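Local coordinates for protein histone acetyltransferase, ELP3 family (Methanocaldococcus infernus, PDB 6IA8) that converts the wobble uridine of tRNAs to 5-carboxymethyluridine, using acetyl-CoA, S-adenosylmethionine and an iron-sulfur cluster, at residues Y469-M474 against R499-K504. Residues are numbered along the deposited sequence; the frame is centred on the assembly and turned at random.
With SO4 (sulfate ion), chain D; SO4 (sulfate ion), chain G.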
ATOM      1  N   TYR A 469       5.351  18.250 -11.027  1.00 34.90           N
ATOM      2  CA  TYR A 469       5.853  17.775  -9.741  1.00 37.21           C
ATOM      3  C   TYR A 469       6.501  16.408  -9.885  1.00 36.62           C
ATOM      4  O   TYR A 469       7.574  16.160  -9.310  1.00 33.71           O
ATOM      5  CB  TYR A 469       4.720  17.738  -8.709  1.00 36.08           C
ATOM      6  CG  TYR A 469       4.306  19.106  -8.245  1.00 39.11           C
ATOM      7  CD1 TYR A 469       5.202  19.933  -7.566  1.00 42.40           C
ATOM      8  CD2 TYR A 469       3.021  19.573  -8.475  1.00 43.46           C
ATOM      9  CE1 TYR A 469       4.836  21.195  -7.143  1.00 48.58           C
ATOM     10  CE2 TYR A 469       2.636  20.846  -8.043  1.00 56.08           C
ATOM     11  CZ  TYR A 469       3.545  21.645  -7.381  1.00 51.73           C
ATOM     12  OH  TYR A 469       3.154  22.892  -6.955  1.00 55.32           O
ATOM     13  N   GLY A 470       5.878  15.525 -10.677  1.00 36.60           N
ATOM     14  CA  GLY A 470       6.434  14.196 -10.881  1.00 37.76           C
ATOM     15  C   GLY A 470       7.791  14.261 -11.550  1.00 32.54           C
ATOM     16  O   GLY A 470       8.769  13.662 -11.092  1.00 36.35           O
ATOM     17  N   ARG A 471       7.882  15.050 -12.616  1.00 32.73           N
ATOM     18  CA  ARG A 471       9.148  15.180 -13.320  1.00 33.85           C
ATOM     19  C   ARG A 471      10.219  15.804 -12.439  1.00 38.34           C
ATOM     20  O   ARG A 471      11.389  15.420 -12.522  1.00 38.85           O
ATOM     21  CB  ARG A 471       8.959  16.007 -14.584  1.00 38.16           C
ATOM     22  CG  ARG A 471       8.375  15.203 -15.725  1.00 46.33           C
ATOM     23  CD  ARG A 471       7.843  16.120 -16.826  1.00 51.83           C
ATOM     24  NE  ARG A 471       6.622  16.792 -16.393  1.00 79.61           N
ATOM     25  CZ  ARG A 471       5.938  17.658 -17.132  1.00 78.01           C
ATOM     26  NH1 ARG A 471       6.357  17.966 -18.354  1.00 65.17           N
ATOM     27  NH2 ARG A 471       4.839  18.217 -16.647  1.00 79.97           N
ATOM     28  N   MET A 472       9.848  16.792 -11.616  1.00 34.85           N
ATOM     29  CA  MET A 472      10.828  17.417 -10.731  1.00 35.85           C
ATOM     30  C   MET A 472      11.305  16.440  -9.652  1.00 39.79           C
ATOM     31  O   MET A 472      12.490  16.420  -9.301  1.00 31.34           O
ATOM     32  CB  MET A 472      10.231  18.677 -10.099  1.00 33.31           C
ATOM     33  CG  MET A 472      10.111  19.851 -11.042  1.00 43.41           C
ATOM     34  SD  MET A 472       9.702  21.390 -10.177  1.00 54.71           S
ATOM     35  CE  MET A 472       7.936  21.193  -9.932  1.00 63.97           C
ATOM     36  N   LEU A 473      10.413  15.617  -9.106  1.00 36.20           N
ATOM     37  CA  LEU A 473      10.868  14.630  -8.132  1.00 37.80           C
ATOM     38  C   LEU A 473      11.805  13.611  -8.777  1.00 31.48           C
ATOM     39  O   LEU A 473      12.803  13.205  -8.169  1.00 33.71           O
ATOM     40  CB  LEU A 473       9.669  13.931  -7.493  1.00 30.26           C
ATOM     41  CG  LEU A 473       8.838  14.760  -6.506  1.00 34.79           C
ATOM     42  CD1 LEU A 473       7.549  14.070  -6.133  1.00 35.79           C
ATOM     43  CD2 LEU A 473       9.680  15.051  -5.255  1.00 31.72           C
ATOM     44  N   MET A 474      11.499  13.176 -10.003  1.00 34.14           N
ATOM     45  CA  MET A 474      12.382  12.232 -10.686  1.00 31.00           C
ATOM     46  C   MET A 474      13.747  12.854 -10.947  1.00 35.32           C
ATOM     47  O   MET A 474      14.784  12.202 -10.753  1.00 30.96           O
ATOM     48  CB  MET A 474      11.752  11.762 -11.995  1.00 31.45           C
ATOM     49  CG  MET A 474      10.513  10.890 -11.781  1.00 32.00           C
ATOM     50  SD  MET A 474      10.945   9.255 -11.052  1.00 37.07           S
ATOM     51  CE  MET A 474      11.835   8.587 -12.460  1.00 36.41           C
ATOM     52  N   ARG A 499       4.226   2.492 -17.446  1.00 39.27           N
ATOM     53  CA  ARG A 499       5.509   2.394 -18.129  1.00 41.85           C
ATOM     54  C   ARG A 499       5.661   3.512 -19.148  1.00 43.95           C
ATOM     55  O   ARG A 499       6.747   4.085 -19.298  1.00 42.94           O
ATOM     56  CB  ARG A 499       5.622   1.014 -18.786  1.00 48.31           C
ATOM     57  CG  ARG A 499       5.694  -0.123 -17.745  1.00 44.22           C
ATOM     58  CD  ARG A 499       5.647  -1.508 -18.382  1.00 53.01           C
ATOM     59  NE  ARG A 499       5.836  -2.561 -17.390  1.00 63.97           N
ATOM     60  CZ  ARG A 499       5.479  -3.831 -17.558  1.00 87.16           C
ATOM     61  NH1 ARG A 499       4.904  -4.219 -18.687  1.00 74.65           N
ATOM     62  NH2 ARG A 499       5.685  -4.713 -16.587  1.00 83.02           N
ATOM     63  N   GLU A 500       4.571   3.844 -19.848  1.00 39.38           N
ATOM     64  CA  GLU A 500       4.629   4.875 -20.881  1.00 46.43           C
ATOM     65  C   GLU A 500       5.089   6.200 -20.292  1.00 43.78           C
ATOM     66  O   GLU A 500       5.833   6.946 -20.932  1.00 41.87           O
ATOM     67  CB  GLU A 500       3.263   5.030 -21.560  1.00 45.44           C
ATOM     68  CG  GLU A 500       3.307   5.727 -22.898  1.00100.96           C
ATOM     69  CD  GLU A 500       4.162   4.991 -23.911  1.00125.34           C
ATOM     70  OE1 GLU A 500       5.244   5.507 -24.264  1.00125.26           O
ATOM     71  OE2 GLU A 500       3.758   3.891 -24.346  1.00107.23           O
ATOM     72  N   TYR A 501       4.673   6.498 -19.064  1.00 39.72           N
ATOM     73  CA  TYR A 501       5.064   7.743 -18.413  1.00 39.78           C
ATOM     74  C   TYR A 501       6.571   7.811 -18.236  1.00 50.78           C
ATOM     75  O   TYR A 501       7.188   8.845 -18.507  1.00 42.62           O
ATOM     76  CB  TYR A 501       4.368   7.861 -17.058  1.00 42.85           C
ATOM     77  CG  TYR A 501       4.767   9.083 -16.239  1.00 36.41           C
ATOM     78  CD1 TYR A 501       4.131  10.310 -16.421  1.00 41.21           C
ATOM     79  CD2 TYR A 501       5.789   9.010 -15.314  1.00 33.40           C
ATOM     80  CE1 TYR A 501       4.497  11.428 -15.671  1.00 40.87           C
ATOM     81  CE2 TYR A 501       6.167  10.115 -14.556  1.00 39.52           C
ATOM     82  CZ  TYR A 501       5.525  11.327 -14.743  1.00 39.85           C
ATOM     83  OH  TYR A 501       5.890  12.418 -13.996  1.00 45.26           O
ATOM     84  N   TYR A 502       7.184   6.712 -17.797  1.00 40.36           N
ATOM     85  CA  TYR A 502       8.632   6.707 -17.609  1.00 38.66           C
ATOM     86  C   TYR A 502       9.385   6.679 -18.935  1.00 42.23           C
ATOM     87  O   TYR A 502      10.504   7.210 -19.024  1.00 36.80           O
ATOM     88  CB  TYR A 502       9.025   5.528 -16.702  1.00 33.44           C
ATOM     89  CG  TYR A 502       8.428   5.700 -15.291  1.00 34.21           C
ATOM     90  CD1 TYR A 502       8.930   6.640 -14.430  1.00 32.52           C
ATOM     91  CD2 TYR A 502       7.330   4.949 -14.860  1.00 30.82           C
ATOM     92  CE1 TYR A 502       8.382   6.843 -13.174  1.00 35.68           C
ATOM     93  CE2 TYR A 502       6.760   5.147 -13.610  1.00 35.19           C
ATOM     94  CZ  TYR A 502       7.310   6.088 -12.761  1.00 34.85           C
ATOM     95  OH  TYR A 502       6.782   6.294 -11.508  1.00 36.99           O
ATOM     96  N   ARG A 503       8.800   6.089 -19.972  1.00 41.37           N
ATOM     97  CA  ARG A 503       9.433   6.165 -21.279  1.00 45.55           C
ATOM     98  C   ARG A 503       9.573   7.612 -21.720  1.00 49.49           C
ATOM     99  O   ARG A 503      10.608   7.995 -22.274  1.00 44.29           O
ATOM    100  CB  ARG A 503       8.644   5.370 -22.317  1.00 49.37           C
ATOM    101  CG  ARG A 503       8.711   3.881 -22.097  1.00 48.01           C
ATOM    102  CD  ARG A 503       8.195   3.076 -23.338  1.00 55.76           C
ATOM    103  NE  ARG A 503       8.244   1.645 -23.046  1.00 71.86           N
ATOM    104  CZ  ARG A 503       7.194   0.900 -22.713  1.00 89.65           C
ATOM    105  NH1 ARG A 503       5.979   1.440 -22.644  1.00 84.01           N
ATOM    106  NH2 ARG A 503       7.360  -0.397 -22.459  1.00 65.98           N
ATOM    107  N   LYS A 504       8.543   8.432 -21.482  1.00 45.49           N
ATOM    108  CA  LYS A 504       8.632   9.854 -21.806  1.00 57.07           C
ATOM    109  C   LYS A 504       9.810  10.517 -21.094  1.00 53.60           C
ATOM    110  O   LYS A 504      10.356  11.508 -21.584  1.00 48.65           O
ATOM    111  CB  LYS A 504       7.333  10.569 -21.421  1.00 55.55           C
ATOM    112  CG  LYS A 504       6.263  10.635 -22.493  1.00 64.74           C
ATOM    113  CD  LYS A 504       5.411   9.387 -22.547  1.00114.14           C
ATOM    114  CE  LYS A 504       4.244   9.559 -23.513  1.00129.04           C
ATOM    115  NZ  LYS A 504       3.245  10.559 -23.033  1.00 86.12           N
TER
HETATM  116  S   SO4 D 603       4.128  15.703 -13.874  1.00 44.97           S
HETATM  117  O1  SO4 D 603       5.541  16.127 -13.824  1.00 41.04           O
HETATM  118  O2  SO4 D 603       3.378  16.857 -14.450  1.00 47.06           O
HETATM  119  O3  SO4 D 603       4.013  14.512 -14.704  1.00 42.73           O
HETATM  120  O4  SO4 D 603       3.638  15.459 -12.507  1.00 42.32           O
HETATM  121  S   SO4 G 606      11.200   0.022 -23.977  1.00 94.50           S
HETATM  122  O1  SO4 G 606      10.791   0.427 -22.637  1.00 94.71           O
HETATM  123  O2  SO4 G 606      11.425   1.218 -24.782  1.00 85.22           O
HETATM  124  O3  SO4 G 606      10.147  -0.791 -24.575  1.00111.49           O
HETATM  125  O4  SO4 G 606      12.429  -0.758 -23.915  1.00 99.53           O
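Y501 meets G470 and R471 through its hydroxyl, OH lying 3.6 Å from both G470 C and R471 N, and no hydrogen bond joins 469-474 directly to 499-504. A sulfate ion joins them instead. Y501 OH donates to sulfate O3 at 2.9 Å, with that oxygen near the ring plane. From 469-474, G470 N reaches O4, while R471 N and R471 NE converge on O1, the latter bond almost straight (2.9 Å between NE and O1, 176° at the hydrogen); R471 NH2 grips O2. A bend at chi3 (-72°) brings the guanidinium back alongside the ion, edge on, its plane turned 73° from that of the Y501 ring. With G468 N as a further donor, this is the anion-binding N-terminus of helix 469-484, the site where GNAT acetyltransferases hold the pyrophosphate of acetyl-CoA; the sulfate, probably from the crystallisation liquor, would mimic one of its phosphates. By analogy with relatives, Y469, G470, R471 and Y502 are probably acetyl-CoA ligands. Glycine suits position 470, since a CB there would clash with Y501 OH.

The apolar part of the contact is a Met-aromatic pair. M474, bent at chi2 and chi3, brings CE to 3.9 Å from Y502 CE1 and SD to the ring's edge. One face of Y502 lies under Y501 CD2, and L446 of strand 440-448 touches M474 and both tyrosines.

Farther along 499-504, R503 bonds a second sulfate through NE (2.9 Å to its O1) and forms a salt bridge with E179 through NH1, which also makes a long one to E500 OE2 (3.7 Å). Replacing R503 by an alanine is likely to leave E179 without one of its arginine partners and this sulfate, which R509 N also binds, without its NE bond.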